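Local coordinates for protein methanogen homoaconitase large subunit (Methanocaldococcus jannaschii, PDB 4KP2) that catalyses, with its small subunit and a [4Fe-4S] cluster, the reversible dehydration of (R)-homocitrate to cis-homoaconitate and its hydration to homoisocitrate, at residues S355-V358 with F359-L363; N110-K113 with G114-I118; L331-A334 with A335-K339; Q121-A124 with E125-L129; D250-K253 with K254-L258. All coordinates share one frame; numbering follows the deposited sequence.

Contacts 1, 2, 4 and 5 form a touching group, and contact 3 joins it through contact 1, where V358 CG1 lies 4.0 Å from L331 CD1. Contact 4 is the hub: E125 OE1 receives S355 OG of contact 1 at 3.0 Å, Y127 OH meets H112 NE2 of contact 2, and R256 of contact 5 bonds to carbonyl oxygens of A124 and V128. Contacts 1 and 5 are also tied by the K357-E255 salt bridge. The hub lies nearest the cluster site, the side chain of Q121 being about 6 Å from that of C323, a predicted ligand of the [4Fe-4S] cluster. Contacts 1 and 2 also touch the second subunit.

Contact 1 (S355-V358 with F359-L363); sequences SKKV and FLQAL
F359 N, L360 N and Q361 N donate to the carbonyl oxygens of S355, K356 and K357, the i to i+4 bonds that open helix 356-363. F359 N lies 3.1 Å from S355 O, and L360 N 3.0 Å from K356 O. The next bond, A362 N to V358 O, is weak. S355 is the N-cap: its OG accepts from K357 N at 3.3 Å and also bonds to E125 of helix 119-126. Q361 crosses V358 at a slant. Its CG sits between the backbone N and the carbonyl carbon (chi1 58°), which sends the extended remainder back over the preceding turn. Q361 CG then lies 3.2 Å from K357 O, and Q361 NE2 comes within 3.6 Å of V358 CA. With an alanine here the amide would be gone, which would probably open a gap beside V358 CG2 and CA. L360 brings CG to 3.4 Å from K356 O. The F359 ring leads away from the first turn, takes L363 CD1 against one face and packs on I368, and on V372 of the second subunit. K357 NZ forms a salt bridge with E255.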
loop_
_atom_site.group_PDB
_atom_site.type_symbol
_atom_site.label_atom_id
_atom_site.label_comp_id
_atom_site.label_asym_id
_atom_site.label_seq_id
_atom_site.Cartn_x
_atom_site.Cartn_y
_atom_site.Cartn_z
ATOM N N SER A 355 1.923 1.775 12.799
ATOM C CA SER A 355 2.442 0.493 13.264
ATOM C C SER A 355 1.545 -0.684 12.903
ATOM O O SER A 355 0.446 -0.508 12.377
ATOM C CB SER A 355 2.665 0.524 14.777
ATOM O OG SER A 355 3.099 -0.738 15.254
ATOM N N LYS A 356 2.036 -1.886 13.187
ATOM C CA LYS A 356 1.273 -3.109 12.985
ATOM C C LYS A 356 0.258 -3.270 14.108
ATOM O O LYS A 356 -0.885 -3.665 13.878
ATOM C CB LYS A 356 2.212 -4.314 12.954
ATOM C CG LYS A 356 1.511 -5.660 13.001
ATOM C CD LYS A 356 2.519 -6.795 13.060
ATOM C CE LYS A 356 1.839 -8.133 13.293
ATOM N NZ LYS A 356 2.823 -9.249 13.357
ATOM N N LYS A 357 0.691 -2.958 15.325
ATOM C CA LYS A 357 -0.178 -3.022 16.493
ATOM C C LYS A 357 -1.309 -2.012 16.364
ATOM O O LYS A 357 -2.466 -2.324 16.644
ATOM C CB LYS A 357 0.619 -2.759 17.770
ATOM C CG LYS A 357 -0.215 -2.822 19.036
ATOM C CD LYS A 357 0.616 -2.477 20.259
ATOM C CE LYS A 357 1.754 -3.464 20.450
ATOM N NZ LYS A 357 2.591 -3.119 21.631
ATOM N N VAL A 358 -0.963 -0.802 15.934
ATOM C CA VAL A 358 -1.945 0.254 15.716
ATOM C C VAL A 358 -2.943 -0.157 14.638
ATOM O O VAL A 358 -4.142 0.089 14.761
ATOM C CB VAL A 358 -1.262 1.576 15.309
ATOM C CG1 VAL A 358 -2.298 2.637 14.967
ATOM C CG2 VAL A 358 -0.345 2.059 16.422
ATOM N N PHE A 359 -2.432 -0.795 13.589
ATOM C CA PHE A 359 -3.258 -1.293 12.495
ATOM C C PHE A 359 -4.305 -2.269 13.024
ATOM O O PHE A 359 -5.495 -2.131 12.742
ATOM C CB PHE A 359 -2.375 -1.993 11.455
ATOM C CG PHE A 359 -3.026 -2.165 10.107
ATOM C CD1 PHE A 359 -4.324 -1.740 9.877
ATOM C CD2 PHE A 359 -2.329 -2.759 9.066
ATOM C CE1 PHE A 359 -4.914 -1.905 8.638
ATOM C CE2 PHE A 359 -2.913 -2.926 7.825
ATOM C CZ PHE A 359 -4.208 -2.497 7.611
ATOM N N LEU A 360 -3.851 -3.246 13.801
ATOM C CA LEU A 360 -4.717 -4.308 14.305
ATOM C C LEU A 360 -5.836 -3.797 15.208
ATOM O O LEU A 360 -7.001 -4.157 15.027
ATOM C CB LEU A 360 -3.890 -5.363 15.040
ATOM C CG LEU A 360 -3.048 -6.270 14.146
ATOM C CD1 LEU A 360 -2.193 -7.209 14.980
ATOM C CD2 LEU A 360 -3.955 -7.053 13.213
ATOM N N GLN A 361 -5.485 -2.959 16.178
ATOM C CA GLN A 361 -6.468 -2.457 17.131
ATOM C C GLN A 361 -7.404 -1.429 16.502
ATOM O O GLN A 361 -8.439 -1.090 17.076
ATOM C CB GLN A 361 -5.777 -1.882 18.370
ATOM C CG GLN A 361 -4.799 -0.761 18.078
ATOM C CD GLN A 361 -3.936 -0.428 19.279
ATOM O OE1 GLN A 361 -4.013 -1.091 20.314
ATOM N NE2 GLN A 361 -3.107 0.600 19.146
ATOM N N ALA A 362 -7.038 -0.935 15.324
ATOM C CA ALA A 362 -7.906 -0.033 14.578
ATOM C C ALA A 362 -8.776 -0.828 13.610
ATOM O O ALA A 362 -9.787 -0.331 13.114
ATOM C CB ALA A 362 -7.087 1.006 13.836
ATOM N N LEU A 363 -8.370 -2.068 13.347
ATOM C CA LEU A 363 -9.156 -2.978 12.524
ATOM C C LEU A 363 -10.277 -3.591 13.350
ATOM O O LEU A 363 -11.406 -3.734 12.879
ATOM C CB LEU A 363 -8.269 -4.085 11.955
ATOM C CG LEU A 363 -7.397 -3.732 10.751
ATOM C CD1 LEU A 363 -6.335 -4.797 10.532
ATOM C CD2 LEU A 363 -8.257 -3.571 9.511
#

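Contact 2 (N110-K113 with G114-I118); sequences NFHK and GGEGI
H112 and E116 meet across a tight bend that reverses the chain after strand 111-112. The backbone part is a type II beta turn from K113 to E116, closed by a weak hydrogen bond of 3.3 Å from E116 N to K113 O. G115 has positive phi (103°), and a CB there would press on the carbonyl oxygen of G114, so the bend calls for glycine at this place. G117 is under the same restriction. E116 CG also packs on the turn carbonyl, 3.3 Å from K113 O.

The nonpolar contacts are made by the first carbons of the side chains: H112 CB lies 3.7 Å from both E116 CB and E116 CG. The two side chains cross at about a right angle.

The polar approach is made at the imidazole edge. E116 CG is next to the backbone N (chi1 -70°) and the chain bends again at chi2, which lays the carboxylate beside the ring. E116 OE1 comes near the ring plane, 3.6 Å from H112 ND1, with the two planes 69° apart. At its other nitrogen H112 is hydrogen-bonded, NE2 to Y127 OH. E116 O takes the backbone N of K356, joining the turn to the start of helix 356-363.

The imidazole is therefore held at NE2 by a hydroxyl and faced at ND1 by a carboxylate whose negative charge would probably draw positive character toward that edge. K113 NZ, by contrast, makes hydrogen bonds across the interface, to the carbonyl oxygens of H344 and V347 of the second subunit.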
loop_
_atom_site.group_PDB
_atom_site.type_symbol
_atom_site.label_atom_id
_atom_site.label_comp_id
_atom_site.label_asym_id
_atom_site.label_seq_id
_atom_site.Cartn_x
_atom_site.Cartn_y
_atom_site.Cartn_z
ATOM N N ASN A 110 16.364 -8.061 17.516
ATOM C CA ASN A 110 15.413 -6.959 17.487
ATOM C C ASN A 110 15.190 -6.439 16.073
ATOM O O ASN A 110 15.362 -5.250 15.808
ATOM C CB ASN A 110 15.885 -5.818 18.388
ATOM C CG ASN A 110 16.115 -6.261 19.816
ATOM O OD1 ASN A 110 15.456 -7.176 20.309
ATOM N ND2 ASN A 110 17.055 -5.611 20.490
ATOM N N PHE A 111 14.808 -7.334 15.167
ATOM C CA PHE A 111 14.580 -6.959 13.779
ATOM C C PHE A 111 13.097 -6.957 13.436
ATOM O O PHE A 111 12.353 -7.847 13.845
ATOM C CB PHE A 111 15.335 -7.902 12.842
ATOM C CG PHE A 111 14.985 -7.723 11.394
ATOM C CD1 PHE A 111 15.314 -6.554 10.729
ATOM C CD2 PHE A 111 14.338 -8.725 10.694
ATOM C CE1 PHE A 111 14.997 -6.385 9.395
ATOM C CE2 PHE A 111 14.019 -8.563 9.359
ATOM C CZ PHE A 111 14.348 -7.392 8.709
ATOM N N HIS A 112 12.674 -5.950 12.681
ATOM C CA HIS A 112 11.282 -5.831 12.275
ATOM C C HIS A 112 11.150 -5.689 10.764
ATOM O O HIS A 112 11.674 -4.751 10.168
ATOM C CB HIS A 112 10.617 -4.651 12.983
ATOM C CG HIS A 112 10.512 -4.825 14.466
ATOM N ND1 HIS A 112 9.428 -5.424 15.067
ATOM C CD2 HIS A 112 11.361 -4.488 15.465
ATOM C CE1 HIS A 112 9.609 -5.444 16.378
ATOM N NE2 HIS A 112 10.773 -4.882 16.644
ATOM N N LYS A 113 10.445 -6.635 10.157
ATOM C CA LYS A 113 10.260 -6.656 8.713
ATOM C C LYS A 113 9.297 -5.568 8.263
ATOM O O LYS A 113 8.812 -4.779 9.074
ATOM C CB LYS A 113 9.729 -8.020 8.277
ATOM C CG LYS A 113 10.586 -9.182 8.734
ATOM C CD LYS A 113 9.816 -10.487 8.683
ATOM C CE LYS A 113 9.305 -10.775 7.283
ATOM N NZ LYS A 113 8.511 -12.033 7.242
ATOM N N GLY A 114 9.026 -5.535 6.963
ATOM C CA GLY A 114 8.069 -4.595 6.416
ATOM C C GLY A 114 6.664 -4.907 6.888
ATOM O O GLY A 114 6.253 -6.067 6.915
ATOM N N GLY A 115 5.927 -3.870 7.266
ATOM C CA GLY A 115 4.577 -4.040 7.766
ATOM C C GLY A 115 4.509 -3.915 9.275
ATOM O O GLY A 115 3.444 -3.664 9.836
ATOM N N GLU A 116 5.653 -4.094 9.929
ATOM C CA GLU A 116 5.733 -3.983 11.380
ATOM C C GLU A 116 5.430 -2.562 11.839
ATOM O O GLU A 116 4.881 -2.353 12.922
ATOM C CB GLU A 116 7.111 -4.418 11.879
ATOM C CG GLU A 116 7.379 -5.913 11.762
ATOM C CD GLU A 116 6.694 -6.718 12.849
ATOM O OE1 GLU A 116 6.132 -6.107 13.782
ATOM O OE2 GLU A 116 6.720 -7.965 12.773
ATOM N N GLY A 117 5.790 -1.587 11.010
ATOM C CA GLY A 117 5.483 -0.199 11.298
ATOM C C GLY A 117 6.682 0.723 11.211
ATOM O O GLY A 117 7.797 0.289 10.917
ATOM N N ILE A 118 6.442 2.006 11.467
ATOM C CA ILE A 118 7.491 3.016 11.437
ATOM C C ILE A 118 8.542 2.723 12.503
ATOM O O ILE A 118 8.213 2.276 13.601
ATOM C CB ILE A 118 6.909 4.428 11.648
ATOM C CG1 ILE A 118 5.770 4.682 10.659
ATOM C CG2 ILE A 118 7.986 5.493 11.496
ATOM C CD1 ILE A 118 5.126 6.035 10.810
#

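Contact 3 (L331-A334 with A335-K339); sequences LREA and AKYLK
A335 N bonds to L331 O at 2.7 Å, the shortest of these backbone bonds, while the later ones are weak: K336 N divides itself between R332 O and E333 O, and A334 O receives both Y337 N and L338 N. Weak bonds shared in this way between i+3 and i+4 partners mix alpha and 3-10 character in this last part of helix 328-338.

E333 and Y337 carry the side-chain contact, lying side by side and pointing the same way. E333 has CG anti to the backbone N (chi1 174°) and bends at chi2, which swings the carboxylate along the helix axis to the tyrosine. E333 OE2 lies in the ring plane at its edge, 3.6 Å from Y337 CE2, and the carboxylate plane is turned 63° from the ring. A second oxygen attends the same edge, E333 O at 3.5 Å from Y337 CD2. The slightly positive C-H rim thus faces two oxygens. K336 runs out extended; its NZ remains 5.0 Å from E333 OE1, too far for contact, though the opposite charges probably attract weakly. On the inner side, A335 CB packs at 3.3 Å over L331 O and L338 CB at 3.2 Å over A334 O. R332 points off to a salt bridge with E365.

The helix crosses over between parallel strands 317-320 and 348-351 as the middle of a beta-alpha-beta unit. L331 rests on V351 and L338 on L349 of the latter strand. A335 and L338 also pack on helix 367-374, whereas E333 and Y337 meet K425 of helix 424-433, and Y337 also I429.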
loop_
_atom_site.group_PDB
_atom_site.type_symbol
_atom_site.label_atom_id
_atom_site.label_comp_id
_atom_site.label_asym_id
_atom_site.label_seq_id
_atom_site.Cartn_x
_atom_site.Cartn_y
_atom_site.Cartn_z
ATOM N N LEU A 331 -5.981 8.314 14.087
ATOM C CA LEU A 331 -6.867 7.640 13.144
ATOM C C LEU A 331 -8.327 7.756 13.566
ATOM O O LEU A 331 -9.192 8.088 12.755
ATOM C CB LEU A 331 -6.480 6.166 13.003
ATOM C CG LEU A 331 -5.099 5.870 12.417
ATOM C CD1 LEU A 331 -4.851 4.371 12.370
ATOM C CD2 LEU A 331 -4.967 6.481 11.033
ATOM N N ARG A 332 -8.593 7.480 14.839
ATOM C CA ARG A 332 -9.949 7.532 15.374
ATOM C C ARG A 332 -10.540 8.937 15.281
ATOM O O ARG A 332 -11.736 9.103 15.037
ATOM C CB ARG A 332 -9.969 7.024 16.819
ATOM C CG ARG A 332 -11.286 7.231 17.550
ATOM C CD ARG A 332 -11.460 6.208 18.660
ATOM N NE ARG A 332 -10.220 5.972 19.391
ATOM C CZ ARG A 332 -10.082 5.067 20.354
ATOM N NH1 ARG A 332 -11.112 4.310 20.706
ATOM N NH2 ARG A 332 -8.915 4.917 20.966
ATOM N N GLU A 333 -9.693 9.945 15.467
ATOM C CA GLU A 333 -10.115 11.335 15.345
ATOM C C GLU A 333 -10.486 11.662 13.903
ATOM O O GLU A 333 -11.484 12.334 13.643
ATOM C CB GLU A 333 -9.006 12.273 15.826
ATOM C CG GLU A 333 -9.289 13.755 15.609
ATOM C CD GLU A 333 -10.326 14.310 16.569
ATOM O OE1 GLU A 333 -10.721 13.590 17.510
ATOM O OE2 GLU A 333 -10.742 15.474 16.382
ATOM N N ALA A 334 -9.674 11.180 12.968
ATOM C CA ALA A 334 -9.909 11.420 11.550
ATOM C C ALA A 334 -11.119 10.637 11.057
ATOM O O ALA A 334 -11.885 11.122 10.222
ATOM C CB ALA A 334 -8.675 11.057 10.741
ATOM N N ALA A 335 -11.285 9.424 11.577
ATOM C CA ALA A 335 -12.407 8.572 11.203
ATOM C C ALA A 335 -13.720 9.163 11.700
ATOM O O ALA A 335 -14.777 8.921 11.121
ATOM C CB ALA A 335 -12.214 7.171 11.752
ATOM N N LYS A 336 -13.641 9.934 12.779
ATOM C CA LYS A 336 -14.808 10.593 13.350
ATOM C C LYS A 336 -15.432 11.578 12.366
ATOM O O LYS A 336 -16.653 11.622 12.210
ATOM C CB LYS A 336 -14.423 11.312 14.644
ATOM C CG LYS A 336 -15.504 12.216 15.206
ATOM C CD LYS A 336 -15.027 12.888 16.481
ATOM C CE LYS A 336 -16.049 13.890 16.994
ATOM N NZ LYS A 336 -15.598 14.509 18.275
ATOM N N TYR A 337 -14.590 12.366 11.705
ATOM C CA TYR A 337 -15.064 13.339 10.729
ATOM C C TYR A 337 -15.232 12.714 9.347
ATOM O O TYR A 337 -15.821 13.317 8.449
ATOM C CB TYR A 337 -14.111 14.533 10.654
ATOM C CG TYR A 337 -14.166 15.439 11.863
ATOM C CD1 TYR A 337 -15.078 16.485 11.929
ATOM C CD2 TYR A 337 -13.308 15.249 12.939
ATOM C CE1 TYR A 337 -15.134 17.316 13.031
ATOM C CE2 TYR A 337 -13.358 16.077 14.046
ATOM C CZ TYR A 337 -14.273 17.108 14.085
ATOM O OH TYR A 337 -14.330 17.936 15.184
ATOM N N LEU A 338 -14.710 11.503 9.182
ATOM C CA LEU A 338 -14.801 10.796 7.911
ATOM C C LEU A 338 -15.921 9.768 7.970
ATOM O O LEU A 338 -16.187 9.063 6.996
ATOM C CB LEU A 338 -13.479 10.100 7.598
ATOM C CG LEU A 338 -13.016 10.129 6.141
ATOM C CD1 LEU A 338 -12.513 11.515 5.775
ATOM C CD2 LEU A 338 -11.942 9.086 5.908
ATOM N N LYS A 339 -16.573 9.694 9.124
ATOM C CA LYS A 339 -17.617 8.710 9.365
ATOM C C LYS A 339 -18.889 9.052 8.600
ATOM O O LYS A 339 -19.464 10.125 8.778
ATOM C CB LYS A 339 -17.909 8.620 10.863
ATOM C CG LYS A 339 -18.349 7.249 11.341
ATOM C CD LYS A 339 -17.986 7.055 12.807
ATOM C CE LYS A 339 -18.496 8.207 13.663
ATOM N NZ LYS A 339 -18.019 8.109 15.071
#

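Contact 4 (Q121-A124 with E125-L129); sequences QILA and ENYVL
Q121 and E125 are joined by a side-chain hydrogen bond one helical turn apart. Q121 NE2 donates to E125 OE2 at 3.1 Å and nearly straight (172°). The bond lies in the amide plane of Q121 but comes to the anti side of OE2, somewhat out of the carboxylate plane, and the two flat groups stand 82° apart. E125 reaches there with an extended chain, while Q121 bends at chi2. The remaining oxygens have partners too: E125 OE1 takes S355 OG, and Q121 OE1 takes R327.

Backbone bonds finish helix 119-126. E125 N is shared weakly by Q121 O and I122 O. L123 O accepts V128 N at 2.9 Å, an i+5 bond, and Y127 N more weakly.

Nonpolar contacts lie on another side of the turn. L123 CD1 is 3.9 Å from Y127 CD2, and L123 CG is as far from V128 CG2. I122 runs alongside the tyrosine, its CG2 4.1 Å from Y127 CE2. I122 O also lies at the edge of this ring, whose OH bonds to H112 NE2. L123, Y127 and V128 pack further on L49 of strand 49-53.

An alanine in place of E125 would probably leave Q121 NE2 without its acceptor, S355 OG with only its weaker partner, E116 O, and the amide freer to turn. Buried and bonded at both oxygens, the carboxylate of E125 appears to hold the amide of Q121 in orientation close to the predicted cluster site.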
loop_
_atom_site.group_PDB
_atom_site.type_symbol
_atom_site.label_atom_id
_atom_site.label_comp_id
_atom_site.label_asym_id
_atom_site.label_seq_id
_atom_site.Cartn_x
_atom_site.Cartn_y
_atom_site.Cartn_z
ATOM N N GLN A 121 7.997 4.486 15.771
ATOM C CA GLN A 121 6.794 3.991 16.429
ATOM C C GLN A 121 7.054 2.641 17.089
ATOM O O GLN A 121 6.620 2.398 18.214
ATOM C CB GLN A 121 5.640 3.883 15.433
ATOM C CG GLN A 121 4.321 3.464 16.061
ATOM C CD GLN A 121 3.795 4.482 17.055
ATOM O OE1 GLN A 121 4.059 5.679 16.938
ATOM N NE2 GLN A 121 3.046 4.009 18.045
ATOM N N ILE A 122 7.762 1.767 16.379
ATOM C CA ILE A 122 8.148 0.467 16.917
ATOM C C ILE A 122 9.054 0.647 18.128
ATOM O O ILE A 122 8.901 -0.032 19.146
ATOM C CB ILE A 122 8.881 -0.381 15.859
ATOM C CG1 ILE A 122 7.927 -0.762 14.727
ATOM C CG2 ILE A 122 9.477 -1.633 16.486
ATOM C CD1 ILE A 122 8.580 -1.576 13.633
ATOM N N LEU A 123 9.991 1.582 18.010
ATOM C CA LEU A 123 10.950 1.860 19.071
ATOM C C LEU A 123 10.243 2.362 20.326
ATOM O O LEU A 123 10.667 2.079 21.447
ATOM C CB LEU A 123 11.973 2.893 18.595
ATOM C CG LEU A 123 13.443 2.625 18.914
ATOM C CD1 LEU A 123 13.856 1.267 18.375
ATOM C CD2 LEU A 123 14.318 3.719 18.326
ATOM N N ALA A 124 9.160 3.105 20.129
ATOM C CA ALA A 124 8.385 3.645 21.238
ATOM C C ALA A 124 7.457 2.591 21.829
ATOM O O ALA A 124 7.036 2.696 22.982
ATOM C CB ALA A 124 7.586 4.856 20.785
ATOM N N GLU A 125 7.144 1.573 21.036
ATOM C CA GLU A 125 6.185 0.556 21.451
ATOM C C GLU A 125 6.800 -0.595 22.236
ATOM O O GLU A 125 6.077 -1.361 22.871
ATOM C CB GLU A 125 5.438 -0.007 20.240
ATOM C CG GLU A 125 4.312 0.871 19.732
ATOM C CD GLU A 125 3.587 0.251 18.554
ATOM O OE1 GLU A 125 3.933 -0.887 18.172
ATOM O OE2 GLU A 125 2.671 0.903 18.010
ATOM N N ASN A 126 8.124 -0.727 22.199
ATOM C CA ASN A 126 8.753 -1.903 22.795
ATOM C C ASN A 126 10.234 -1.771 23.150
ATOM O O ASN A 126 10.894 -2.772 23.426
ATOM C CB ASN A 126 8.549 -3.115 21.878
ATOM C CG ASN A 126 8.501 -4.425 22.640
ATOM O OD1 ASN A 126 9.503 -5.133 22.744
ATOM N ND2 ASN A 126 7.334 -4.755 23.179
ATOM N N TYR A 127 10.766 -0.552 23.156
ATOM C CA TYR A 127 12.197 -0.385 23.411
ATOM C C TYR A 127 12.577 0.801 24.297
ATOM O O TYR A 127 13.167 0.618 25.363
ATOM C CB TYR A 127 12.972 -0.322 22.092
ATOM C CG TYR A 127 12.904 -1.596 21.282
ATOM C CD1 TYR A 127 13.640 -2.713 21.650
ATOM C CD2 TYR A 127 12.105 -1.681 20.150
ATOM C CE1 TYR A 127 13.582 -3.881 20.914
ATOM C CE2 TYR A 127 12.043 -2.844 19.407
ATOM C CZ TYR A 127 12.782 -3.941 19.795
ATOM O OH TYR A 127 12.724 -5.103 19.061
ATOM N N VAL A 128 12.247 2.010 23.852
ATOM C CA VAL A 128 12.715 3.232 24.507
ATOM C C VAL A 128 12.281 3.385 25.965
ATOM O O VAL A 128 11.098 3.552 26.262
ATOM C CB VAL A 128 12.282 4.490 23.731
ATOM C CG1 VAL A 128 12.747 5.742 24.457
ATOM C CG2 VAL A 128 12.833 4.456 22.315
ATOM N N LEU A 129 13.257 3.338 26.867
ATOM C CA LEU A 129 13.018 3.581 28.285
ATOM C C LEU A 129 13.532 4.963 28.667
ATOM O O LEU A 129 14.417 5.498 28.002
ATOM C CB LEU A 129 13.709 2.514 29.137
ATOM C CG LEU A 129 13.085 1.120 29.150
ATOM C CD1 LEU A 129 13.918 0.178 30.006
ATOM C CD2 LEU A 129 11.658 1.185 29.657
#

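Contact 5 (D250-K253 with K254-L258); sequences DYLK and KERGL
D250 O accepts K254 N at 3.2 Å, continuing the last turn of helix 246-254. The D250 carboxylate turns instead to K253 NZ, in a long ion pair.

Y251 follows with a similar backbone bond from its O to E255 N. Its ring, CG anti to the backbone N (chi1 175°), extends along the turn under E255, which folds at chi2. E255 CG sits over one ring face, 3.7 Å from the centroid of Y251 and 18° off the normal, a CH-pi contact. The carboxylate continues past the rim, its plane 36° from the ring, with E255 OE2 3.7 Å from Y251 CE1. Y251 OH bonds weakly to A124 O.

L252 and R256 lie side by side. The methyl CD2 of L252 is placed over the centre of one guanidinium face, 3.6 Å from R256 CZ, with the arginine stretched straight from CG to NE.

K253 meets L258 after the chain has turned back through G257, whose positive phi favours glycine. K253 CB lies 3.6 Å from L258 CB. Further out, K253 CD is 3.9 Å from L258 CD1, so the lysine's aliphatic part gives the leucine a nonpolar side.

Both flat groups of the contact have hydrocarbon on a face and polar bonds at their edges. R256 NH1 gives hydrogen bonds to A124 O and V128 O, so its charge stands at the carbonyl end of helix 119-126 and would probably offset the negative pole there. E255 OE1, in its turn, pairs with K357 NZ.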
loop_
_atom_site.group_PDB
_atom_site.type_symbol
_atom_site.label_atom_id
_atom_site.label_comp_id
_atom_site.label_asym_id
_atom_site.label_seq_id
_atom_site.Cartn_x
_atom_site.Cartn_y
_atom_site.Cartn_z
ATOM N N ASP A 250 2.444 4.767 32.442
ATOM C CA ASP A 250 1.193 4.114 32.074
ATOM C C ASP A 250 1.248 3.594 30.642
ATOM O O ASP A 250 0.666 2.557 30.324
ATOM C CB ASP A 250 0.012 5.072 32.241
ATOM C CG ASP A 250 -0.249 5.430 33.690
ATOM O OD1 ASP A 250 0.062 4.604 34.574
ATOM O OD2 ASP A 250 -0.768 6.536 33.947
ATOM N N TYR A 251 1.950 4.325 29.781
ATOM C CA TYR A 251 2.122 3.927 28.392
ATOM C C TYR A 251 3.019 2.699 28.292
ATOM O O TYR A 251 2.851 1.865 27.402
ATOM C CB TYR A 251 2.719 5.080 27.586
ATOM C CG TYR A 251 3.041 4.737 26.149
ATOM C CD1 TYR A 251 2.053 4.750 25.173
ATOM C CD2 TYR A 251 4.337 4.411 25.765
ATOM C CE1 TYR A 251 2.345 4.440 23.857
ATOM C CE2 TYR A 251 4.637 4.100 24.455
ATOM C CZ TYR A 251 3.638 4.116 23.504
ATOM O OH TYR A 251 3.936 3.807 22.198
ATOM N N LEU A 252 3.971 2.594 29.213
ATOM C CA LEU A 252 4.898 1.470 29.227
ATOM C C LEU A 252 4.236 0.223 29.804
ATOM O O LEU A 252 4.797 -0.872 29.745
ATOM C CB LEU A 252 6.160 1.823 30.016
ATOM C CG LEU A 252 6.939 3.036 29.504
ATOM C CD1 LEU A 252 8.180 3.277 30.346
ATOM C CD2 LEU A 252 7.305 2.853 28.040
ATOM N N LYS A 253 3.042 0.395 30.362
ATOM C CA LYS A 253 2.271 -0.729 30.875
ATOM C C LYS A 253 1.361 -1.292 29.793
ATOM O O LYS A 253 1.212 -2.507 29.655
ATOM C CB LYS A 253 1.427 -0.304 32.077
ATOM C CG LYS A 253 2.230 0.076 33.304
ATOM C CD LYS A 253 1.340 0.153 34.529
ATOM C CE LYS A 253 0.184 1.116 34.313
ATOM N NZ LYS A 253 -0.742 1.139 35.479
ATOM N N LYS A 254 0.752 -0.394 29.029
ATOM C CA LYS A 254 -0.202 -0.768 27.994
ATOM C C LYS A 254 0.478 -1.423 26.791
ATOM O O LYS A 254 -0.105 -2.283 26.128
ATOM C CB LYS A 254 -0.997 0.471 27.567
ATOM C CG LYS A 254 -1.704 0.370 26.230
ATOM C CD LYS A 254 -2.546 1.609 25.976
ATOM C CE LYS A 254 -2.878 1.765 24.502
ATOM N NZ LYS A 254 -1.663 2.069 23.696
ATOM N N GLU A 255 1.725 -1.038 26.533
ATOM C CA GLU A 255 2.424 -1.472 25.327
ATOM C C GLU A 255 3.323 -2.697 25.515
ATOM O O GLU A 255 3.098 -3.740 24.899
ATOM C CB GLU A 255 3.237 -0.314 24.742
ATOM C CG GLU A 255 2.401 0.893 24.338
ATOM C CD GLU A 255 1.517 0.619 23.136
ATOM O OE1 GLU A 255 1.824 -0.317 22.369
ATOM O OE2 GLU A 255 0.515 1.342 22.956
ATOM N N ARG A 256 4.340 -2.566 26.361
ATOM C CA ARG A 256 5.378 -3.586 26.480
ATOM C C ARG A 256 5.125 -4.538 27.640
ATOM O O ARG A 256 6.061 -4.950 28.324
ATOM C CB ARG A 256 6.737 -2.916 26.673
ATOM C CG ARG A 256 6.886 -1.617 25.908
ATOM C CD ARG A 256 8.176 -0.901 26.259
ATOM N NE ARG A 256 8.339 0.321 25.479
ATOM C CZ ARG A 256 9.355 1.164 25.618
ATOM N NH1 ARG A 256 9.422 2.253 24.864
ATOM N NH2 ARG A 256 10.303 0.920 26.513
ATOM N N GLY A 257 3.865 -4.895 27.859
ATOM C CA GLY A 257 3.508 -5.667 29.032
ATOM C C GLY A 257 3.625 -4.759 30.239
ATOM O O GLY A 257 3.799 -3.551 30.083
ATOM N N LEU A 258 3.540 -5.319 31.440
ATOM C CA LEU A 258 3.594 -4.481 32.633
ATOM C C LEU A 258 3.907 -5.217 33.926
ATOM O O LEU A 258 3.896 -6.447 33.991
ATOM C CB LEU A 258 2.280 -3.713 32.810
ATOM C CG LEU A 258 1.125 -4.412 33.530
ATOM C CD1 LEU A 258 0.030 -3.409 33.856
ATOM C CD2 LEU A 258 0.568 -5.560 32.703
#